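Local coordinates for response regulator receiver protein (Paraburkholderia phymatum, PDB 5TE9), which probably acts as a phosphorylation-dependent switch in bacterial signal transduction, taking a phosphoryl group onto an aspartate of its CheY-like receiver domain, at residues 91-96 against 101-106. Numbering follows the deposited sequence.
Sequences ELKADP and IPVVVL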
loop_
_atom_site.group_PDB
_atom_site.type_symbol
_atom_site.label_atom_id
_atom_site.label_comp_id
_atom_site.label_asym_id
_atom_site.label_seq_id
_atom_site.Cartn_x
_atom_site.Cartn_y
_atom_site.Cartn_z
ATOM N N GLU A 91 10.976 26.052 11.684
ATOM C CA GLU A 91 11.292 26.752 10.445
ATOM C C GLU A 91 10.316 26.360 9.350
ATOM O O GLU A 91 10.002 27.173 8.473
ATOM C CB GLU A 91 12.745 26.485 10.026
ATOM C CG GLU A 91 13.785 26.975 11.044
ATOM C CD GLU A 91 15.232 26.865 10.561
ATOM O OE1 GLU A 91 15.531 27.366 9.454
ATOM O OE2 GLU A 91 16.071 26.288 11.297
ATOM N N LEU A 92 9.791 25.136 9.422
ATOM C CA LEU A 92 8.787 24.672 8.473
ATOM C C LEU A 92 7.522 25.511 8.564
ATOM O O LEU A 92 7.068 26.089 7.573
ATOM C CB LEU A 92 8.464 23.208 8.751
ATOM C CG LEU A 92 9.316 22.125 8.121
ATOM C CD1 LEU A 92 9.115 20.844 8.899
ATOM C CD2 LEU A 92 8.871 21.960 6.690
ATOM N N LYS A 93 6.939 25.587 9.759
ATOM C CA LYS A 93 5.672 26.287 9.931
ATOM C C LYS A 93 5.797 27.801 9.794
ATOM O O LYS A 93 4.774 28.476 9.622
ATOM C CB LYS A 93 5.067 25.925 11.284
ATOM C CG LYS A 93 4.918 24.428 11.480
ATOM C CD LYS A 93 4.222 23.775 10.294
ATOM C CE LYS A 93 3.958 22.318 10.566
ATOM N NZ LYS A 93 3.439 21.663 9.351
ATOM N N ALA A 94 7.008 28.353 9.859
ATOM C CA ALA A 94 7.164 29.761 9.524
ATOM C C ALA A 94 6.956 29.985 8.032
ATOM O O ALA A 94 6.289 30.946 7.629
ATOM C CB ALA A 94 8.542 30.264 9.961
ATOM N N ASP A 95 7.498 29.105 7.207
ATOM C CA ASP A 95 7.526 29.327 5.766
ATOM C C ASP A 95 6.130 29.158 5.182
ATOM O O ASP A 95 5.538 28.081 5.326
ATOM C CB ASP A 95 8.510 28.358 5.107
ATOM C CG ASP A 95 8.958 28.813 3.725
ATOM O OD1 ASP A 95 8.153 29.425 2.993
ATOM O OD2 ASP A 95 10.127 28.552 3.366
ATOM N N PRO A 96 5.573 30.172 4.514
ATOM C CA PRO A 96 4.209 30.033 3.981
ATOM C C PRO A 96 4.052 28.885 2.999
ATOM O O PRO A 96 2.921 28.450 2.759
ATOM C CB PRO A 96 3.953 31.390 3.308
ATOM C CG PRO A 96 5.315 31.944 3.033
ATOM C CD PRO A 96 6.163 31.479 4.179
ATOM N N ILE A 101 3.153 21.253 4.133
ATOM C CA ILE A 101 3.594 19.879 3.898
ATOM C C ILE A 101 3.285 19.028 5.129
ATOM O O ILE A 101 3.624 19.432 6.255
ATOM C CB ILE A 101 5.084 19.836 3.580
ATOM C CG1 ILE A 101 5.402 20.651 2.334
ATOM C CG2 ILE A 101 5.542 18.394 3.392
ATOM C CD1 ILE A 101 6.891 20.784 2.110
ATOM N N PRO A 102 2.709 17.843 4.949
ATOM C CA PRO A 102 2.397 16.979 6.096
ATOM C C PRO A 102 3.647 16.504 6.817
ATOM O O PRO A 102 4.613 16.062 6.192
ATOM C CB PRO A 102 1.636 15.815 5.459
ATOM C CG PRO A 102 1.015 16.421 4.237
ATOM C CD PRO A 102 2.018 17.398 3.723
ATOM N N VAL A 103 3.608 16.577 8.145
ATOM C CA VAL A 103 4.731 16.230 9.007
ATOM C C VAL A 103 4.272 15.174 9.999
ATOM O O VAL A 103 3.248 15.345 10.677
ATOM C CB VAL A 103 5.287 17.457 9.759
ATOM C CG1 VAL A 103 6.574 17.101 10.524
ATOM C CG2 VAL A 103 5.524 18.603 8.810
ATOM N N VAL A 104 5.027 14.084 10.074
ATOM C CA VAL A 104 4.869 13.066 11.098
ATOM C C VAL A 104 6.100 13.137 11.987
ATOM O O VAL A 104 7.229 13.109 11.485
ATOM C CB VAL A 104 4.715 11.670 10.476
ATOM C CG1 VAL A 104 4.973 10.591 11.510
ATOM C CG2 VAL A 104 3.340 11.521 9.854
ATOM N N VAL A 105 5.889 13.247 13.291
ATOM C CA VAL A 105 6.978 13.330 14.258
ATOM C C VAL A 105 7.219 11.944 14.824
ATOM O O VAL A 105 6.273 11.254 15.220
ATOM C CB VAL A 105 6.653 14.332 15.379
ATOM C CG1 VAL A 105 7.707 14.264 16.485
ATOM C CG2 VAL A 105 6.539 15.739 14.815
ATOM N N LEU A 106 8.474 11.527 14.848
ATOM C CA LEU A 106 8.830 10.237 15.400
ATOM C C LEU A 106 8.993 10.344 16.905
ATOM O O LEU A 106 9.703 11.224 17.399
ATOM C CB LEU A 106 10.128 9.740 14.782
ATOM C CG LEU A 106 10.066 9.548 13.281
ATOM C CD1 LEU A 106 11.366 8.928 12.786
ATOM C CD2 LEU A 106 8.877 8.661 12.995
HETATM O O HOH W 1 5.758 21.333 7.317
#
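Leu92 and Val103 meet through single methyl groups, CD1 to CG2 at 4.2 Å, where the last turn of helix 85-94 lies against the start of strand 103-107. Both side chains leave the backbone toward each other. A branched leucine suits the inner face of the helix, since it also reaches Ile74 of the neighbouring strand and Leu59 of helix 52-60; a beta-branched valine suits the extended strand. This is the buried, apolar part of the contact.

The outer side is looser and polar. Lys93 starts off along the helix flank, but a bend at chi2 (-50°) carries its extended outer part toward the start of the strand, where NZ lies 3.7 Å from Val103 CG2. Its amine does not bond Ile101 directly: NZ gives a hydrogen bond of 3.1 Å to a water, which in turn donates to Ile101 O at 3.0 Å. NZ also makes a weak hydrogen bond to Met99 O, in the loop leading into the strand.

The contact thus closes the helix-to-strand half of a beta-alpha-beta unit in the receiver fold. Its chemistry implies a small apolar contact inside, within a wider core, and a lysine whose ammonium probably stays at the solvent side.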